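Local coordinates for protein dual oxidase maturation factor 1 (Homo sapiens, PDB 7D3F) that may be required for the maturation of the dual oxidase DUOX1 and for its transport from the endoplasmic reticulum to the plasma membrane, at residues Y138-Y142 with A158-P163; V186-W191 with A212-Q217. One frame throughout, in Å; residues are numbered along the deposited sequence.

Interaction 1 of 2, residues Y138-Y142 with A158-P163; sequences YAEEY and AEKFTP
Two short helices, 138-148 and 152-160, make a helical pair in the predicted extracellular part of the protein, and Tyr-138 and Tyr-142, one turn apart on the first, lie against residues 158-163, which carry the chain out of the second. Tyr-138 reaches across with its hydroxyl: OH donates to Ala-158 O over 2.9 Å, in the plane of that carbonyl and on one of its lone pairs, at a C=O...donor angle of 118°. The same oxygen also accepts Phe-161 N, so two donors share it. Phe-161 O sits over one face of the Tyr-138 ring, displaced toward the rim, and CB of Phe-161 packs 3.6 Å from Tyr-138 CZ. From there the Phe-161 side chain leads away to Leu-101 and Val-103 of strand 94-103, while Tyr-138 and Ala-158 both touch Phe-130 of strand 122-131; the helical pair thus packs on the antiparallel sheet.

Thr-162 touches both tyrosine rings with one methyl. Its CG2 lies in the plane of the Tyr-138 ring at the edge, 3.8 Å from CE2, and over a face of the Tyr-142 ring, a CH-pi contact 4.1 Å from the centroid and 26° off the normal. The threonine's chi1 of 47° turns OG1 back to hydrogen-bond Glu-159 O, though the exact length of that bond is doubtful at this resolution. Tyr-142 CD1 meets Ala-158 CB at 3.7 Å, and its phenol end crosses CB and CG of Glu-159 at a slant; the glutamate's carboxylate turns elsewhere, OE2 bonding to the backbone of the chain of another protein.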
ATOM      1  N   TYR B 138      10.422 -14.267 -13.796  1.00 60.15           N
ATOM      2  CA  TYR B 138      11.750 -14.176 -14.396  1.00 51.55           C
ATOM      3  C   TYR B 138      11.694 -14.396 -15.902  1.00 55.47           C
ATOM      4  O   TYR B 138      12.415 -13.738 -16.661  1.00 64.10           O
ATOM      5  CB  TYR B 138      12.699 -15.182 -13.744  1.00 53.02           C
ATOM      6  CG  TYR B 138      14.152 -14.972 -14.114  1.00 47.41           C
ATOM      7  CD1 TYR B 138      15.001 -14.257 -13.282  1.00 47.07           C
ATOM      8  CD2 TYR B 138      14.672 -15.483 -15.298  1.00 50.08           C
ATOM      9  CE1 TYR B 138      16.326 -14.060 -13.613  1.00 49.07           C
ATOM     10  CE2 TYR B 138      15.995 -15.286 -15.640  1.00 42.49           C
ATOM     11  CZ  TYR B 138      16.817 -14.575 -14.795  1.00 47.39           C
ATOM     12  OH  TYR B 138      18.136 -14.378 -15.132  1.00 55.73           O
ATOM     13  N   ALA B 139      10.856 -15.335 -16.350  1.00 53.86           N
ATOM     14  CA  ALA B 139      10.741 -15.606 -17.779  1.00 50.31           C
ATOM     15  C   ALA B 139      10.223 -14.387 -18.532  1.00 59.33           C
ATOM     16  O   ALA B 139      10.691 -14.083 -19.635  1.00 65.87           O
ATOM     17  CB  ALA B 139       9.832 -16.812 -18.011  1.00 48.88           C
ATOM     18  N   GLU B 140       9.257 -13.674 -17.949  1.00 58.53           N
ATOM     19  CA  GLU B 140       8.752 -12.457 -18.575  1.00 55.09           C
ATOM     20  C   GLU B 140       9.842 -11.400 -18.689  1.00 57.34           C
ATOM     21  O   GLU B 140       9.961 -10.727 -19.719  1.00 63.97           O
ATOM     22  CB  GLU B 140       7.560 -11.917 -17.786  1.00 64.87           C
ATOM     23  CG  GLU B 140       7.060 -10.566 -18.271  1.00 79.64           C
ATOM     24  CD  GLU B 140       6.012  -9.969 -17.352  1.00100.85           C
ATOM     25  OE1 GLU B 140       5.436 -10.721 -16.537  1.00105.12           O
ATOM     26  OE2 GLU B 140       5.770  -8.748 -17.441  1.00106.28           O
ATOM     27  N   GLU B 141      10.648 -11.235 -17.637  1.00 56.29           N
ATOM     28  CA  GLU B 141      11.734 -10.262 -17.683  1.00 51.77           C
ATOM     29  C   GLU B 141      12.780 -10.646 -18.723  1.00 52.03           C
ATOM     30  O   GLU B 141      13.305  -9.779 -19.431  1.00 60.51           O
ATOM     31  CB  GLU B 141      12.367 -10.113 -16.301  1.00 57.31           C
ATOM     32  CG  GLU B 141      11.666  -9.094 -15.416  1.00 64.03           C
ATOM     33  CD  GLU B 141      12.216  -9.065 -14.006  1.00 81.15           C
ATOM     34  OE1 GLU B 141      11.828  -9.935 -13.199  1.00 83.32           O
ATOM     35  OE2 GLU B 141      13.040  -8.176 -13.705  1.00 83.44           O
ATOM     36  N   TYR B 142      13.097 -11.938 -18.834  1.00 51.33           N
ATOM     37  CA  TYR B 142      14.044 -12.371 -19.856  1.00 41.15           C
ATOM     38  C   TYR B 142      13.488 -12.148 -21.258  1.00 43.95           C
ATOM     39  O   TYR B 142      14.227 -11.759 -22.169  1.00 53.91           O
ATOM     40  CB  TYR B 142      14.417 -13.838 -19.652  1.00 41.70           C
ATOM     41  CG  TYR B 142      15.319 -14.373 -20.739  1.00 44.78           C
ATOM     42  CD1 TYR B 142      16.627 -13.925 -20.863  1.00 42.15           C
ATOM     43  CD2 TYR B 142      14.862 -15.320 -21.645  1.00 43.73           C
ATOM     44  CE1 TYR B 142      17.455 -14.405 -21.858  1.00 39.47           C
ATOM     45  CE2 TYR B 142      15.684 -15.808 -22.642  1.00 41.81           C
ATOM     46  CZ  TYR B 142      16.979 -15.345 -22.745  1.00 40.83           C
ATOM     47  OH  TYR B 142      17.800 -15.827 -23.737  1.00 53.73           O
ATOM     48  N   ALA B 158      21.599 -14.128 -18.542  1.00 43.45           N
ATOM     49  CA  ALA B 158      20.218 -14.080 -18.075  1.00 37.93           C
ATOM     50  C   ALA B 158      19.484 -15.379 -18.382  1.00 46.03           C
ATOM     51  O   ALA B 158      18.718 -15.879 -17.551  1.00 56.33           O
ATOM     52  CB  ALA B 158      19.493 -12.890 -18.701  1.00 39.36           C
ATOM     53  N   GLU B 159      19.704 -15.938 -19.576  1.00 47.89           N
ATOM     54  CA  GLU B 159      19.085 -17.208 -19.935  1.00 44.10           C
ATOM     55  C   GLU B 159      19.631 -18.347 -19.088  1.00 47.59           C
ATOM     56  O   GLU B 159      18.942 -19.353 -18.885  1.00 56.09           O
ATOM     57  CB  GLU B 159      19.306 -17.489 -21.422  1.00 46.32           C
ATOM     58  CG  GLU B 159      18.355 -18.511 -22.030  1.00 58.08           C
ATOM     59  CD  GLU B 159      18.951 -19.902 -22.097  1.00 67.80           C
ATOM     60  OE1 GLU B 159      18.469 -20.795 -21.370  1.00 74.03           O
ATOM     61  OE2 GLU B 159      19.907 -20.100 -22.877  1.00 65.93           O
ATOM     62  N   LYS B 160      20.864 -18.210 -18.592  1.00 47.48           N
ATOM     63  CA  LYS B 160      21.403 -19.212 -17.678  1.00 37.76           C
ATOM     64  C   LYS B 160      20.577 -19.322 -16.401  1.00 46.95           C
ATOM     65  O   LYS B 160      20.542 -20.390 -15.779  1.00 58.89           O
ATOM     66  CB  LYS B 160      22.857 -18.884 -17.343  1.00 40.56           C
ATOM     67  CG  LYS B 160      23.849 -19.338 -18.396  1.00 49.23           C
ATOM     68  CD  LYS B 160      23.976 -20.852 -18.404  1.00 49.06           C
ATOM     69  CE  LYS B 160      25.044 -21.311 -19.379  1.00 51.47           C
ATOM     70  NZ  LYS B 160      25.338 -22.764 -19.242  1.00 57.35           N
ATOM     71  N   PHE B 161      19.910 -18.243 -15.994  1.00 49.51           N
ATOM     72  CA  PHE B 161      19.118 -18.229 -14.771  1.00 42.21           C
ATOM     73  C   PHE B 161      17.619 -18.332 -15.027  1.00 48.51           C
ATOM     74  O   PHE B 161      16.829 -18.115 -14.102  1.00 59.27           O
ATOM     75  CB  PHE B 161      19.415 -16.967 -13.960  1.00 40.22           C
ATOM     76  CG  PHE B 161      20.729 -17.005 -13.239  1.00 44.50           C
ATOM     77  CD1 PHE B 161      20.796 -17.416 -11.919  1.00 45.27           C
ATOM     78  CD2 PHE B 161      21.896 -16.627 -13.880  1.00 44.13           C
ATOM     79  CE1 PHE B 161      22.004 -17.451 -11.250  1.00 45.22           C
ATOM     80  CE2 PHE B 161      23.106 -16.661 -13.217  1.00 42.17           C
ATOM     81  CZ  PHE B 161      23.161 -17.074 -11.901  1.00 43.90           C
ATOM     82  N   THR B 162      17.205 -18.645 -16.252  1.00 53.24           N
ATOM     83  CA  THR B 162      15.789 -18.812 -16.527  1.00 46.76           C
ATOM     84  C   THR B 162      15.260 -20.067 -15.833  1.00 51.36           C
ATOM     85  O   THR B 162      16.006 -21.025 -15.614  1.00 60.93           O
ATOM     86  CB  THR B 162      15.534 -18.901 -18.029  1.00 43.47           C
ATOM     87  OG1 THR B 162      16.460 -19.818 -18.623  1.00 52.26           O
ATOM     88  CG2 THR B 162      15.685 -17.533 -18.678  1.00 43.11           C
ATOM     89  N   PRO B 163      13.977 -20.080 -15.461  1.00 49.36           N
ATOM     90  CA  PRO B 163      13.426 -21.262 -14.778  1.00 49.39           C
ATOM     91  C   PRO B 163      13.529 -22.541 -15.588  1.00 53.56           C
ATOM     92  O   PRO B 163      13.703 -23.619 -15.006  1.00 61.98           O
ATOM     93  CB  PRO B 163      11.962 -20.871 -14.530  1.00 46.12           C
ATOM     94  CG  PRO B 163      11.965 -19.380 -14.525  1.00 48.25           C
ATOM     95  CD  PRO B 163      13.003 -18.976 -15.528  1.00 47.48           C
TER

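Interaction 2 of 2, residues V186-W191 with A212-Q217; sequences VAFLCW and ATGIFQ
Ala-212 and Thr-213 open the contact against Cys-190 and Ala-187, where helix 203-229 runs back almost antiparallel to helix 169-199 (169° between the segment axes, 8.2 Å apart at closest approach). Ala-212 gives only a light touch, its CB 4.5 Å from Cys-190 SG. Thr-213 does more, because the two backbones come nearest here: its CA is 4.5 Å from that of Ala-187. With CG2 anti to its own backbone N, the methyl lies over the first helix, 3.3 Å from Ala-187 O and alongside Trp-191 CB. The hydroxyl takes the other branch and faces Cys-190 CB, yet its hydrogen bond goes to Met-209 O, one turn earlier on its own helix. Trp-191 N is near OG1 but badly angled for it, and bonds instead to Ala-187 O within its own helix.

A turn further on comes Phe-216. Val-186 CG1 sits over the middle of its ring, 3.4 Å from the centroid and 8° off the normal, a CH-pi contact of methyl on face. Cys-190 SG approaches the same ring obliquely, 4.0 Å from CD2, as a sulfur-aromatic contact. At the base of the side chain, Phe-216 CB meets Ala-187 CB at 3.8 Å. Gln-217 then lays CG beside the same Ala-187 methyl, at 3.9 Å, and extends on to Thr-257 and Cys-261 of helix 249-274 and to Ile-67 of helix 50-72, which places the pair within the predicted transmembrane bundle.

No hydrogen bond crosses between these two segments; with the Thr-213 hydroxyl and the Trp-191 N-H each bonded within its own helix, adhesion falls mainly to methyls, sulfur and ring, consistent with the predicted position of both helices within the membrane.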
ATOM      1  N   VAL B 186      13.972 -10.777   9.725  1.00 62.87           N
ATOM      2  CA  VAL B 186      13.798 -11.138  11.130  1.00 59.19           C
ATOM      3  C   VAL B 186      14.931 -10.560  11.970  1.00 62.10           C
ATOM      4  O   VAL B 186      14.710 -10.057  13.079  1.00 71.61           O
ATOM      5  CB  VAL B 186      13.697 -12.667  11.285  1.00 57.16           C
ATOM      6  CG1 VAL B 186      13.638 -13.047  12.754  1.00 58.07           C
ATOM      7  CG2 VAL B 186      12.472 -13.193  10.555  1.00 60.82           C
ATOM      8  N   ALA B 187      16.161 -10.621  11.455  1.00 58.61           N
ATOM      9  CA  ALA B 187      17.301 -10.053  12.168  1.00 54.81           C
ATOM     10  C   ALA B 187      17.166  -8.543  12.323  1.00 57.61           C
ATOM     11  O   ALA B 187      17.521  -7.986  13.366  1.00 70.09           O
ATOM     12  CB  ALA B 187      18.601 -10.405  11.446  1.00 51.96           C
ATOM     13  N   PHE B 188      16.670  -7.862  11.289  1.00 59.54           N
ATOM     14  CA  PHE B 188      16.460  -6.419  11.377  1.00 59.73           C
ATOM     15  C   PHE B 188      15.391  -6.077  12.412  1.00 67.19           C
ATOM     16  O   PHE B 188      15.537  -5.109  13.170  1.00 74.18           O
ATOM     17  CB  PHE B 188      16.081  -5.863  10.005  1.00 56.76           C
ATOM     18  CG  PHE B 188      15.812  -4.384   9.999  1.00 58.62           C
ATOM     19  CD1 PHE B 188      16.857  -3.476  10.020  1.00 59.50           C
ATOM     20  CD2 PHE B 188      14.514  -3.904   9.963  1.00 55.79           C
ATOM     21  CE1 PHE B 188      16.612  -2.115  10.013  1.00 57.37           C
ATOM     22  CE2 PHE B 188      14.263  -2.544   9.954  1.00 58.01           C
ATOM     23  CZ  PHE B 188      15.313  -1.649   9.980  1.00 55.38           C
ATOM     24  N   LEU B 189      14.309  -6.857  12.453  1.00 64.59           N
ATOM     25  CA  LEU B 189      13.288  -6.646  13.474  1.00 58.82           C
ATOM     26  C   LEU B 189      13.855  -6.874  14.871  1.00 63.18           C
ATOM     27  O   LEU B 189      13.551  -6.124  15.808  1.00 73.32           O
ATOM     28  CB  LEU B 189      12.093  -7.564  13.218  1.00 65.53           C
ATOM     29  CG  LEU B 189      10.946  -7.501  14.230  1.00 72.54           C
ATOM     30  CD1 LEU B 189       9.620  -7.273  13.521  1.00 72.69           C
ATOM     31  CD2 LEU B 189      10.897  -8.771  15.066  1.00 69.68           C
ATOM     32  N   CYS B 190      14.685  -7.909  15.028  1.00 65.48           N
ATOM     33  CA  CYS B 190      15.323  -8.158  16.316  1.00 66.06           C
ATOM     34  C   CYS B 190      16.276  -7.028  16.687  1.00 65.99           C
ATOM     35  O   CYS B 190      16.408  -6.684  17.864  1.00 75.74           O
ATOM     36  CB  CYS B 190      16.055  -9.499  16.291  1.00 65.55           C
ATOM     37  SG  CYS B 190      14.973 -10.941  16.157  1.00 93.48           S
ATOM     38  N   TRP B 191      16.955  -6.445  15.695  1.00 64.15           N
ATOM     39  CA  TRP B 191      17.813  -5.292  15.954  1.00 63.59           C
ATOM     40  C   TRP B 191      16.999  -4.097  16.433  1.00 69.75           C
ATOM     41  O   TRP B 191      17.401  -3.394  17.368  1.00 73.72           O
ATOM     42  CB  TRP B 191      18.602  -4.936  14.693  1.00 62.53           C
ATOM     43  CG  TRP B 191      19.328  -3.625  14.772  1.00 60.97           C
ATOM     44  CD1 TRP B 191      20.526  -3.386  15.380  1.00 64.71           C
ATOM     45  CD2 TRP B 191      18.906  -2.374  14.212  1.00 60.76           C
ATOM     46  NE1 TRP B 191      20.874  -2.064  15.239  1.00 64.57           N
ATOM     47  CE2 TRP B 191      19.897  -1.422  14.525  1.00 61.79           C
ATOM     48  CE3 TRP B 191      17.788  -1.967  13.478  1.00 62.55           C
ATOM     49  CZ2 TRP B 191      19.802  -0.088  14.131  1.00 63.86           C
ATOM     50  CZ3 TRP B 191      17.697  -0.642  13.087  1.00 59.01           C
ATOM     51  CH2 TRP B 191      18.697   0.281  13.415  1.00 58.48           C
ATOM     52  N   ALA B 212      20.140 -12.686  19.423  1.00 71.99           N
ATOM     53  CA  ALA B 212      19.213 -13.270  18.457  1.00 72.55           C
ATOM     54  C   ALA B 212      19.405 -12.669  17.070  1.00 73.81           C
ATOM     55  O   ALA B 212      19.286 -13.374  16.063  1.00 80.56           O
ATOM     56  CB  ALA B 212      17.773 -13.080  18.932  1.00 71.32           C
ATOM     57  N   THR B 213      19.682 -11.366  16.999  1.00 71.83           N
ATOM     58  CA  THR B 213      19.987 -10.740  15.714  1.00 67.99           C
ATOM     59  C   THR B 213      21.205 -11.392  15.072  1.00 70.59           C
ATOM     60  O   THR B 213      21.193 -11.734  13.880  1.00 79.42           O
ATOM     61  CB  THR B 213      20.226  -9.240  15.903  1.00 68.06           C
ATOM     62  OG1 THR B 213      19.063  -8.630  16.476  1.00 75.77           O
ATOM     63  CG2 THR B 213      20.541  -8.576  14.570  1.00 71.46           C
ATOM     64  N   GLY B 214      22.268 -11.576  15.857  1.00 69.39           N
ATOM     65  CA  GLY B 214      23.445 -12.257  15.337  1.00 66.77           C
ATOM     66  C   GLY B 214      23.154 -13.683  14.909  1.00 67.77           C
ATOM     67  O   GLY B 214      23.646 -14.149  13.875  1.00 71.64           O
ATOM     68  N   ILE B 215      22.347 -14.395  15.699  1.00 67.35           N
ATOM     69  CA  ILE B 215      21.991 -15.772  15.374  1.00 63.13           C
ATOM     70  C   ILE B 215      21.228 -15.831  14.059  1.00 62.83           C
ATOM     71  O   ILE B 215      21.472 -16.708  13.225  1.00 68.59           O
ATOM     72  CB  ILE B 215      21.184 -16.403  16.526  1.00 65.86           C
ATOM     73  CG1 ILE B 215      22.091 -16.671  17.729  1.00 68.06           C
ATOM     74  CG2 ILE B 215      20.503 -17.685  16.073  1.00 66.23           C
ATOM     75  CD1 ILE B 215      23.247 -17.598  17.426  1.00 68.85           C
ATOM     76  N   PHE B 216      20.294 -14.901  13.851  1.00 64.17           N
ATOM     77  CA  PHE B 216      19.522 -14.902  12.612  1.00 61.72           C
ATOM     78  C   PHE B 216      20.386 -14.527  11.415  1.00 59.89           C
ATOM     79  O   PHE B 216      20.195 -15.062  10.317  1.00 68.81           O
ATOM     80  CB  PHE B 216      18.318 -13.969  12.734  1.00 61.53           C
ATOM     81  CG  PHE B 216      17.118 -14.617  13.365  1.00 68.63           C
ATOM     82  CD1 PHE B 216      16.400 -15.584  12.682  1.00 68.61           C
ATOM     83  CD2 PHE B 216      16.709 -14.262  14.640  1.00 74.41           C
ATOM     84  CE1 PHE B 216      15.297 -16.186  13.258  1.00 67.84           C
ATOM     85  CE2 PHE B 216      15.607 -14.861  15.221  1.00 74.97           C
ATOM     86  CZ  PHE B 216      14.900 -15.825  14.530  1.00 72.18           C
ATOM     87  N   GLN B 217      21.348 -13.616  11.600  1.00 59.48           N
ATOM     88  CA  GLN B 217      22.280 -13.328  10.511  1.00 56.82           C
ATOM     89  C   GLN B 217      23.096 -14.564  10.143  1.00 60.48           C
ATOM     90  O   GLN B 217      23.264 -14.883   8.955  1.00 65.23           O
ATOM     91  CB  GLN B 217      23.203 -12.170  10.893  1.00 58.81           C
ATOM     92  CG  GLN B 217      22.503 -10.829  11.034  1.00 62.00           C
ATOM     93  CD  GLN B 217      23.481  -9.675  11.141  1.00 73.09           C
ATOM     94  OE1 GLN B 217      24.340  -9.492  10.278  1.00 69.14           O
ATOM     95  NE2 GLN B 217      23.360  -8.893  12.208  1.00 80.92           N
TER

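How the interactions relate
Both contacts are largely buried, yet they belong to different layers: interaction 1 lies with the predicted extracellular sheet, interaction 2 within the predicted transmembrane bundle, their nearest atoms about 20 Å apart. They follow one another along the chain, helix 152-160 of the first preceding helix 169-199 of the second, but share no helix. A cross-segment hydrogen bond and phenol rings with polar ends mark 138-142 with 158-163, which also borders another protein chain; between 186-191 and 212-217 the contacts are mostly methyl, sulfur and ring, with no cross-segment hydrogen bond, and no other chain touches them. Segment 158-163, helix and loop together, receives the tyrosines in interaction 1, whereas interaction 2 joins the middles of two long antiparallel helices.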